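Local coordinates for hypothetical protein ybgI (Escherichia coli, Escherichia coli O157:H7, PDB 1NMO) that forms a ring-shaped homohexamer with a dinuclear metal site in each subunit and may take part in degrading radiation-damaged nucleotides, at residues A[5-8]-A[9-13]; A[66-69]-A[70-73]; A[224-227]-A[228-231]. All blocks are in the same frame, centred on the assembly; numbering follows the deposited sequence.

Interaction 1: A[5-8]-A[9-13]; sequences ELEQ and LINEK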
ATOM      1  N   GLU A   5      19.999 -40.024  28.386  1.00 17.74           N
ATOM      2  CA  GLU A   5      21.287 -40.196  27.750  1.00 17.18           C
ATOM      3  C   GLU A   5      21.428 -39.030  26.844  1.00 16.23           C
ATOM      4  O   GLU A   5      22.436 -38.404  26.854  1.00 18.23           O
ATOM      5  CB  GLU A   5      21.298 -41.448  26.876  1.00 18.63           C
ATOM      6  CG  GLU A   5      22.018 -42.578  27.537  1.00 22.08           C
ATOM      7  CD  GLU A   5      21.498 -43.950  27.110  1.00 22.00           C
ATOM      8  OE1 GLU A   5      20.988 -44.159  25.967  1.00 24.02           O
ATOM      9  OE2 GLU A   5      21.639 -44.848  27.939  1.00 25.54           O
ATOM     10  N   LEU A   6      20.408 -38.708  26.046  1.00 15.28           N
ATOM     11  CA  LEU A   6      20.552 -37.550  25.175  1.00 14.40           C
ATOM     12  C   LEU A   6      20.698 -36.280  26.023  1.00 15.75           C
ATOM     13  O   LEU A   6      21.347 -35.356  25.608  1.00 17.02           O
ATOM     14  CB  LEU A   6      19.371 -37.444  24.217  1.00 12.99           C
ATOM     15  CG  LEU A   6      19.100 -36.169  23.372  1.00 14.17           C
ATOM     16  CD1 LEU A   6      20.335 -35.888  22.442  1.00 13.29           C
ATOM     17  CD2 LEU A   6      17.822 -36.324  22.534  1.00  9.98           C
ATOM     18  N   GLU A   7      20.165 -36.208  27.236  1.00 17.00           N
ATOM     19  CA  GLU A   7      20.339 -34.974  27.964  1.00 18.52           C
ATOM     20  C   GLU A   7      21.808 -34.961  28.368  1.00 20.59           C
ATOM     21  O   GLU A   7      22.545 -33.948  28.187  1.00 21.59           O
ATOM     22  CB  GLU A   7      19.437 -34.935  29.211  1.00 18.54           C
ATOM     23  CG  GLU A   7      19.797 -33.827  30.229  1.00 18.43           C
ATOM     24  CD  GLU A   7      18.945 -33.950  31.506  1.00 20.28           C
ATOM     25  OE1 GLU A   7      18.823 -35.091  31.989  1.00 20.11           O
ATOM     26  OE2 GLU A   7      18.387 -32.938  32.029  1.00 22.17           O
ATOM     27  N   GLN A   8      22.265 -36.068  28.942  1.00 20.60           N
ATOM     28  CA  GLN A   8      23.701 -36.149  29.344  1.00 21.28           C
ATOM     29  C   GLN A   8      24.663 -35.875  28.138  1.00 19.83           C
ATOM     30  O   GLN A   8      25.732 -35.235  28.261  1.00 19.97           O
ATOM     31  CB  GLN A   8      24.047 -37.549  29.921  1.00 21.45           C
ATOM     32  CG  GLN A   8      25.581 -37.720  30.165  1.00 23.89           C
ATOM     33  CD  GLN A   8      26.035 -39.180  30.377  1.00 26.51           C
ATOM     34  OE1 GLN A   8      25.485 -40.153  29.786  1.00 29.10           O
ATOM     35  NE2 GLN A   8      27.060 -39.340  31.201  1.00 26.91           N
ATOM     36  N   LEU A   9      24.268 -36.327  26.966  1.00 18.02           N
ATOM     37  CA  LEU A   9      25.146 -36.117  25.809  1.00 17.96           C
ATOM     38  C   LEU A   9      25.374 -34.614  25.464  1.00 17.45           C
ATOM     39  O   LEU A   9      26.506 -34.155  25.224  1.00 18.48           O
ATOM     40  CB  LEU A   9      24.552 -36.854  24.612  1.00 15.90           C
ATOM     41  CG  LEU A   9      25.399 -36.595  23.370  1.00 16.51           C
ATOM     42  CD1 LEU A   9      26.823 -37.270  23.516  1.00 19.67           C
ATOM     43  CD2 LEU A   9      24.712 -37.151  22.210  1.00 16.57           C
ATOM     44  N   ILE A  10      24.286 -33.854  25.411  1.00 16.88           N
ATOM     45  CA  ILE A  10      24.365 -32.437  25.051  1.00 16.51           C
ATOM     46  C   ILE A  10      24.976 -31.728  26.208  1.00 16.18           C
ATOM     47  O   ILE A  10      25.843 -30.888  26.051  1.00 14.76           O
ATOM     48  CB  ILE A  10      22.958 -31.771  24.778  1.00 15.77           C
ATOM     49  CG1 ILE A  10      22.148 -32.608  23.823  1.00 13.57           C
ATOM     50  CG2 ILE A  10      23.142 -30.412  24.142  1.00 15.54           C
ATOM     51  CD1 ILE A  10      23.022 -33.136  22.890  1.00 13.40           C
ATOM     52  N   ASN A  11      24.524 -32.093  27.399  1.00 17.46           N
ATOM     53  CA  ASN A  11      25.046 -31.490  28.591  1.00 17.82           C
ATOM     54  C   ASN A  11      26.556 -31.543  28.607  1.00 19.21           C
ATOM     55  O   ASN A  11      27.222 -30.494  28.812  1.00 20.34           O
ATOM     56  CB  ASN A  11      24.487 -32.226  29.740  1.00 19.76           C
ATOM     57  CG  ASN A  11      23.322 -31.513  30.363  1.00 21.42           C
ATOM     58  OD1 ASN A  11      22.894 -30.423  29.924  1.00 21.11           O
ATOM     59  ND2 ASN A  11      22.796 -32.114  31.424  1.00 23.38           N
ATOM     60  N   GLU A  12      27.147 -32.726  28.410  1.00 19.84           N
ATOM     61  CA  GLU A  12      28.624 -32.764  28.408  1.00 22.18           C
ATOM     62  C   GLU A  12      29.262 -32.007  27.248  1.00 21.60           C
ATOM     63  O   GLU A  12      30.295 -31.370  27.440  1.00 22.90           O
ATOM     64  CB  GLU A  12      29.162 -34.212  28.471  1.00 24.20           C
ATOM     65  CG  GLU A  12      29.154 -34.718  29.963  1.00 27.28           C
ATOM     66  CD  GLU A  12      29.061 -36.254  30.071  1.00 29.98           C
ATOM     67  OE1 GLU A  12      29.363 -36.943  29.041  1.00 32.24           O
ATOM     68  OE2 GLU A  12      28.713 -36.772  31.186  1.00 31.25           O
ATOM     69  N   LYS A  13      28.636 -32.034  26.074  1.00 20.12           N
ATOM     70  CA  LYS A  13      29.191 -31.318  24.912  1.00 18.42           C
ATOM     71  C   LYS A  13      29.166 -29.806  25.127  1.00 18.80           C
ATOM     72  O   LYS A  13      30.137 -29.087  24.866  1.00 20.36           O
ATOM     73  CB  LYS A  13      28.416 -31.709  23.657  1.00 16.44           C
ATOM     74  CG  LYS A  13      28.839 -30.990  22.318  1.00 19.73           C
ATOM     75  CD  LYS A  13      30.331 -31.146  21.938  1.00 18.57           C
ATOM     76  CE  LYS A  13      30.642 -30.613  20.529  1.00 19.66           C
ATOM     77  NZ  LYS A  13      32.129 -30.871  20.015  1.00 20.11           N
TER
HETATM   78  O   HOH W   1      20.755 -31.038  32.911  1.00 25.87           O

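Interaction 2: A[66-69]-A[70-73]; sequences YFWK and GESP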
ATOM      1  N   TYR A  66      11.234 -23.289  29.094  1.00 14.19           N
ATOM      2  CA  TYR A  66      10.359 -22.681  30.128  1.00 15.52           C
ATOM      3  C   TYR A  66      10.998 -22.529  31.519  1.00 15.81           C
ATOM      4  O   TYR A  66      12.209 -22.671  31.693  1.00 15.65           O
ATOM      5  CB  TYR A  66       9.093 -23.536  30.285  1.00 12.70           C
ATOM      6  CG  TYR A  66       8.370 -23.906  29.001  1.00 12.26           C
ATOM      7  CD1 TYR A  66       8.336 -23.041  27.956  1.00 12.25           C
ATOM      8  CD2 TYR A  66       7.718 -25.160  28.836  1.00 10.78           C
ATOM      9  CE1 TYR A  66       7.705 -23.382  26.753  1.00 12.62           C
ATOM     10  CE2 TYR A  66       7.069 -25.496  27.623  1.00  9.16           C
ATOM     11  CZ  TYR A  66       7.091 -24.585  26.586  1.00 10.26           C
ATOM     12  OH  TYR A  66       6.578 -24.820  25.303  1.00 10.84           O
ATOM     13  N   PHE A  67      10.158 -22.197  32.499  1.00 16.99           N
ATOM     14  CA  PHE A  67      10.590 -22.125  33.911  1.00 17.96           C
ATOM     15  C   PHE A  67      11.682 -21.118  34.195  1.00 19.62           C
ATOM     16  O   PHE A  67      12.651 -21.445  34.882  1.00 19.06           O
ATOM     17  CB  PHE A  67      11.082 -23.503  34.305  1.00 17.00           C
ATOM     18  CG  PHE A  67      10.143 -24.594  33.863  1.00 16.64           C
ATOM     19  CD1 PHE A  67       8.785 -24.481  34.126  1.00 15.52           C
ATOM     20  CD2 PHE A  67      10.599 -25.703  33.191  1.00 16.05           C
ATOM     21  CE1 PHE A  67       7.891 -25.462  33.718  1.00 14.23           C
ATOM     22  CE2 PHE A  67       9.734 -26.672  32.789  1.00 15.90           C
ATOM     23  CZ  PHE A  67       8.355 -26.539  33.064  1.00 15.13           C
ATOM     24  N   TRP A  68      11.550 -19.922  33.606  1.00 22.20           N
ATOM     25  CA  TRP A  68      12.492 -18.811  33.818  1.00 23.02           C
ATOM     26  C   TRP A  68      12.390 -18.318  35.283  1.00 24.28           C
ATOM     27  O   TRP A  68      11.284 -18.285  35.898  1.00 22.26           O
ATOM     28  CB  TRP A  68      12.168 -17.648  32.868  1.00 22.40           C
ATOM     29  CG  TRP A  68      12.411 -18.023  31.453  1.00 24.82           C
ATOM     30  CD1 TRP A  68      11.501 -18.638  30.605  1.00 25.44           C
ATOM     31  CD2 TRP A  68      13.702 -18.080  30.762  1.00 24.99           C
ATOM     32  NE1 TRP A  68      12.155 -19.097  29.449  1.00 24.32           N
ATOM     33  CE2 TRP A  68      13.483 -18.764  29.507  1.00 23.98           C
ATOM     34  CE3 TRP A  68      15.015 -17.629  31.074  1.00 24.57           C
ATOM     35  CZ2 TRP A  68      14.533 -19.006  28.574  1.00 23.87           C
ATOM     36  CZ3 TRP A  68      16.059 -17.875  30.141  1.00 22.48           C
ATOM     37  CH2 TRP A  68      15.803 -18.557  28.906  1.00 23.39           C
ATOM     38  N   LYS A  69      13.550 -17.904  35.800  1.00 24.84           N
ATOM     39  CA  LYS A  69      13.606 -17.437  37.144  1.00 27.10           C
ATOM     40  C   LYS A  69      12.661 -16.252  37.333  1.00 28.05           C
ATOM     41  O   LYS A  69      12.633 -15.258  36.544  1.00 26.76           O
ATOM     42  CB  LYS A  69      15.047 -17.070  37.565  1.00 28.78           C
ATOM     43  CG  LYS A  69      15.279 -17.131  39.099  1.00 31.26           C
ATOM     44  CD  LYS A  69      16.296 -18.274  39.542  1.00 33.28           C
ATOM     45  CE  LYS A  69      17.548 -18.397  38.605  1.00 33.61           C
ATOM     46  NZ  LYS A  69      18.560 -17.257  38.659  1.00 34.85           N
ATOM     47  N   GLY A  70      11.830 -16.416  38.377  1.00 28.77           N
ATOM     48  CA  GLY A  70      10.871 -15.387  38.725  1.00 29.31           C
ATOM     49  C   GLY A  70       9.483 -15.421  38.116  1.00 29.37           C
ATOM     50  O   GLY A  70       8.674 -14.663  38.614  1.00 29.45           O
ATOM     51  N   GLU A  71       9.201 -16.227  37.084  1.00 28.46           N
ATOM     52  CA  GLU A  71       7.844 -16.236  36.539  1.00 28.74           C
ATOM     53  C   GLU A  71       6.940 -17.043  37.485  1.00 28.33           C
ATOM     54  O   GLU A  71       7.442 -17.772  38.354  1.00 29.14           O
ATOM     55  CB  GLU A  71       7.813 -16.836  35.113  1.00 29.80           C
ATOM     56  CG  GLU A  71       8.340 -18.327  34.926  1.00 32.29           C
ATOM     57  CD  GLU A  71       8.232 -18.829  33.461  1.00 32.86           C
ATOM     58  OE1 GLU A  71       8.514 -17.997  32.537  1.00 34.86           O
ATOM     59  OE2 GLU A  71       7.870 -20.031  33.229  1.00 34.65           O
ATOM     60  N   SER A  72       5.620 -16.897  37.357  1.00 26.90           N
ATOM     61  CA  SER A  72       4.710 -17.659  38.218  1.00 25.15           C
ATOM     62  C   SER A  72       4.728 -19.095  37.740  1.00 23.51           C
ATOM     63  O   SER A  72       4.851 -19.337  36.534  1.00 23.22           O
ATOM     64  CB  SER A  72       3.257 -17.144  38.141  1.00 25.27           C
ATOM     65  OG  SER A  72       2.384 -18.066  38.797  1.00 26.48           O
ATOM     66  N   PRO A  73       4.633 -20.062  38.691  1.00 22.95           N
ATOM     67  CA  PRO A  73       4.621 -21.530  38.520  1.00 21.54           C
ATOM     68  C   PRO A  73       3.276 -22.000  38.042  1.00 21.42           C
ATOM     69  O   PRO A  73       3.139 -23.070  37.426  1.00 23.29           O
ATOM     70  CB  PRO A  73       4.853 -22.064  39.937  1.00 21.64           C
ATOM     71  CG  PRO A  73       5.457 -20.946  40.672  1.00 20.81           C
ATOM     72  CD  PRO A  73       4.759 -19.716  40.132  1.00 21.41           C
TER
HETATM   73  O   HOH W   2       8.168 -20.357  30.672  1.00 33.11           O

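Interaction 3: A[224-227]-A[228-231]; sequences RALS and EWLN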
ATOM      1  N   ARG A 224      20.604 -24.509  15.413  1.00 16.08           N
ATOM      2  CA  ARG A 224      20.760 -25.103  14.100  1.00 15.49           C
ATOM      3  C   ARG A 224      22.075 -25.875  14.106  1.00 15.02           C
ATOM      4  O   ARG A 224      22.122 -27.055  13.778  1.00 15.04           O
ATOM      5  CB  ARG A 224      20.762 -24.031  12.959  1.00 14.66           C
ATOM      6  CG  ARG A 224      20.811 -24.727  11.499  1.00 14.42           C
ATOM      7  CD  ARG A 224      20.371 -23.734  10.339  1.00 18.31           C
ATOM      8  NE  ARG A 224      21.057 -22.500  10.578  1.00 19.66           N
ATOM      9  CZ  ARG A 224      20.584 -21.276  10.480  1.00 17.89           C
ATOM     10  NH1 ARG A 224      19.334 -21.047  10.104  1.00 15.07           N
ATOM     11  NH2 ARG A 224      21.440 -20.291  10.817  1.00 17.99           N
ATOM     12  N   ALA A 225      23.159 -25.230  14.509  1.00 15.42           N
ATOM     13  CA  ALA A 225      24.424 -25.957  14.493  1.00 16.63           C
ATOM     14  C   ALA A 225      24.324 -27.226  15.339  1.00 17.43           C
ATOM     15  O   ALA A 225      24.766 -28.277  14.898  1.00 19.13           O
ATOM     16  CB  ALA A 225      25.568 -25.074  15.008  1.00 15.05           C
ATOM     17  N   LEU A 226      23.706 -27.147  16.518  1.00 16.95           N
ATOM     18  CA  LEU A 226      23.637 -28.310  17.388  1.00 16.80           C
ATOM     19  C   LEU A 226      22.829 -29.422  16.753  1.00 16.14           C
ATOM     20  O   LEU A 226      23.154 -30.617  16.856  1.00 16.15           O
ATOM     21  CB  LEU A 226      23.071 -27.874  18.768  1.00 15.53           C
ATOM     22  CG  LEU A 226      22.697 -29.012  19.749  1.00 14.98           C
ATOM     23  CD1 LEU A 226      23.970 -29.667  20.301  1.00 13.07           C
ATOM     24  CD2 LEU A 226      21.873 -28.445  20.911  1.00 12.28           C
ATOM     25  N   SER A 227      21.786 -29.046  16.031  1.00 17.52           N
ATOM     26  CA  SER A 227      20.918 -30.065  15.380  1.00 19.01           C
ATOM     27  C   SER A 227      21.705 -30.854  14.334  1.00 19.17           C
ATOM     28  O   SER A 227      21.470 -32.053  14.170  1.00 18.98           O
ATOM     29  CB  SER A 227      19.702 -29.407  14.697  1.00 18.02           C
ATOM     30  OG  SER A 227      18.960 -28.646  15.631  1.00 18.33           O
ATOM     31  N   GLU A 228      22.641 -30.180  13.636  1.00 20.51           N
ATOM     32  CA  GLU A 228      23.478 -30.848  12.604  1.00 20.07           C
ATOM     33  C   GLU A 228      24.480 -31.674  13.367  1.00 19.91           C
ATOM     34  O   GLU A 228      24.764 -32.808  13.023  1.00 20.79           O
ATOM     35  CB  GLU A 228      24.208 -29.805  11.763  1.00 21.15           C
ATOM     36  CG  GLU A 228      23.244 -28.986  10.923  1.00 24.69           C
ATOM     37  CD  GLU A 228      23.858 -27.683  10.385  1.00 29.04           C
ATOM     38  OE1 GLU A 228      24.849 -27.161  11.049  1.00 28.86           O
ATOM     39  OE2 GLU A 228      23.322 -27.186   9.317  1.00 28.77           O
ATOM     40  N   TRP A 229      25.006 -31.125  14.442  1.00 19.63           N
ATOM     41  CA  TRP A 229      25.962 -31.906  15.210  1.00 19.91           C
ATOM     42  C   TRP A 229      25.272 -33.193  15.678  1.00 21.09           C
ATOM     43  O   TRP A 229      25.888 -34.271  15.744  1.00 21.63           O
ATOM     44  CB  TRP A 229      26.403 -31.146  16.467  1.00 19.22           C
ATOM     45  CG  TRP A 229      27.444 -31.852  17.270  1.00 18.81           C
ATOM     46  CD1 TRP A 229      28.811 -31.840  17.051  1.00 18.20           C
ATOM     47  CD2 TRP A 229      27.231 -32.705  18.419  1.00 19.76           C
ATOM     48  NE1 TRP A 229      29.457 -32.640  18.012  1.00 19.44           N
ATOM     49  CE2 TRP A 229      28.505 -33.176  18.847  1.00 18.93           C
ATOM     50  CE3 TRP A 229      26.086 -33.124  19.121  1.00 20.36           C
ATOM     51  CZ2 TRP A 229      28.656 -34.038  19.950  1.00 20.08           C
ATOM     52  CZ3 TRP A 229      26.228 -33.998  20.228  1.00 19.21           C
ATOM     53  CH2 TRP A 229      27.511 -34.444  20.628  1.00 20.70           C
ATOM     54  N   LEU A 230      23.995 -33.132  16.044  1.00 19.85           N
ATOM     55  CA  LEU A 230      23.410 -34.406  16.495  1.00 18.69           C
ATOM     56  C   LEU A 230      23.225 -35.331  15.281  1.00 19.37           C
ATOM     57  O   LEU A 230      23.443 -36.513  15.375  1.00 18.28           O
ATOM     58  CB  LEU A 230      22.071 -34.175  17.207  1.00 15.41           C
ATOM     59  CG  LEU A 230      22.122 -33.544  18.594  1.00 14.41           C
ATOM     60  CD1 LEU A 230      20.803 -32.844  18.733  1.00 13.77           C
ATOM     61  CD2 LEU A 230      22.266 -34.637  19.746  1.00  7.96           C
ATOM     62  N   ASN A 231      22.792 -34.805  14.153  1.00 19.63           N
ATOM     63  CA  ASN A 231      22.632 -35.672  13.008  1.00 21.27           C
ATOM     64  C   ASN A 231      23.958 -36.367  12.607  1.00 22.99           C
ATOM     65  O   ASN A 231      23.974 -37.547  12.178  1.00 23.35           O
ATOM     66  CB  ASN A 231      22.101 -34.859  11.820  1.00 19.50           C
ATOM     67  CG  ASN A 231      20.617 -34.636  11.909  1.00 21.44           C
ATOM     68  OD1 ASN A 231      19.864 -35.556  12.287  1.00 23.95           O
ATOM     69  ND2 ASN A 231      20.155 -33.451  11.529  1.00 20.15           N
TER

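Interaction 1: A[5-8]-A[9-13]
Gln-8 and Glu-12 meet on the exposed side of helix 3-13, one turn apart, where the amide NE2 of Gln-8 donates a hydrogen bond of 3.1 Å to OE2 of Glu-12. The bond is bent, with an N-H...O angle of 140°, and it reaches OE2 on its syn side but 30° out of the carboxylate plane. Gln-8 turns CG away from its own backbone N (chi1 172°) and runs extended from there, which carries the amide along the helix to the glutamate of the next turn.

A quarter turn round the helix, Glu-7 and Asn-11 lie side by side and point the same way. CG of Glu-7 is 3.7 Å from ND2 of Asn-11, and their polar ends are joined through a water, which accepts from ND2 of Asn-11 at 2.7 Å and donates to OE2 of Glu-7 at 3.2 Å. Both side chains are also held from outside the helix: OE2 of Glu-7 accepts from the backbone N of Leu-27, and OD1 of Asn-11 accepts from the indole NE1 of Trp-96. On the buried side, CD1 of Leu-6 touches CD1 of Ile-10 at 3.9 Å, two branched chains aligned to pack on Leu-230 of helix 221-233.

Behind these pairs stand the i to i+4 backbone bonds. Asn-11 N to Glu-7 O, at 2.8 Å, and Glu-12 N to Gln-8 O, at 2.9 Å, set the spacing of the two polar pairs; Ile-10 N to Leu-6 O is weak.

The helix is thus amphipathic: aliphatic chains suit the face that meets the fold, whereas a neutral amide beside a carboxylate gives the exposed face a modest bond without pairing like charges.

Interaction 2: A[66-69]-A[70-73]
Glu-71 turns its carboxylate back toward the edge of the Trp-68 indole and the backbone of Phe-67, across a type II beta turn running from Trp-68 to Glu-71, in the loop that joins strand 59-62 to helix 78-88 just after the metal-binding histidines His-63 and His-64.

One backbone hydrogen bond closes the turn: that from Glu-71 N to Trp-68 O is 3.2 Å long and nearly straight (173°). A weak one supplements it, Phe-67 N giving OE2 of Glu-71 a bond of 3.2 Å. CG of Glu-71 sits between its own backbone N and carbonyl carbon (chi1 59°), and the extended chain beyond it brings the carboxylate back to the backbone N of Phe-67. Glutamate suits this place because its length spans the turn, so that OE2 can meet Phe-67 N and a water while OE1 rests beside the indole.

That water adds a second route between the same groups. It donates to OE2 of Glu-71 at 2.6 Å and accepts weakly from Phe-67 N. Lys-79 makes a long, weak ion pair with the same oxygen.

Backbone shape accounts for Gly-70. At its positive phi of 90°, a side chain would be jammed against the carbonyl O of Lys-69, and glycine avoids this.

Aromatic side chains tie the loop to its surroundings. Phe-67 packs on Pro-24 and Gln-28. The indole of Trp-68 donates through NE1 to Gly-65 O and meets His-97 edge-to-face; its side chain is about 7 Å from a bound iron, so the turn borders the dinuclear site without supplying a ligand. OE1 of Glu-71 lies at the edge of this indole, near its plane, 3.6 Å from CD1 of Trp-68.

Interaction 3: A[224-227]-A[228-231]
The indole of Trp-229 meets Leu-226 obliquely, with CD1 of the leucine 4.2 Å from CE3 on the six-membered ring. CG of Trp-229 is anti to its backbone N (chi1 -177°), which carries the ring out along the side of helix 221-233 where Leu-226 of the same helix and Lys-13 of helix 3-13 touch it. The other flat groups, the guanidinium of Arg-224 and the carboxylate of Glu-228, have planes 46° apart. Their side chains run alongside each other, yet NE of Arg-224 and OE2 of Glu-228 remain 5.4 Å apart, too far for direct contact.

Leu-226 also reaches the next turn, its CG lying 4.4 Å from CD1 of Leu-230. These two leucines, broad and unbranched at CB, fit the helix face that packs on Leu-6 and Ile-10.

Regular i to i+4 bonds fix this spacing. Trp-229 N meets Ala-225 O at 2.9 Å, Leu-230 N meets Leu-226 O at 2.8 Å, and Asn-231 N meets Ser-227 O at 3.1 Å. Glu-228 N is shared, bonding to Arg-224 O and weakly to Ala-225 O.

Ser-227 faces strand 237-240, small enough to be buried there; its OG is hydrogen-bonded to Ile-223 O and to OG1 of Thr-40. Asn-231 ND2 donates to Val-238 O, tying the same helix face to the strand.

The chemistry is therefore divided: apolar chains join two helices, the polar groups of Ser-227 and Asn-231 find partners in the helix itself and in strands 37-41 and 237-240, and the charged pair probably gains only a mild electrostatic attraction.

Interactions 1 and 3 each lie within a single helix and are partly buried, and they meet each other: the apolar sides of helices 3-13 and 221-233 come together, Ile-10 reaching both Leu-226 and Leu-230. The helices are thus neighbours joined by apolar side chains, with polar pairs such as Gln-8 and Glu-12 on a more exposed side. Interaction 2 is a surface contact in a loop, its nearest atoms about 11 Å from interaction 1 and about 14 Å from interaction 3. Its local bonds come from a turn, a carboxylate and a water, with further backbone bonds to Gln-28 and Tyr-22, and it alone borders the metal site closely.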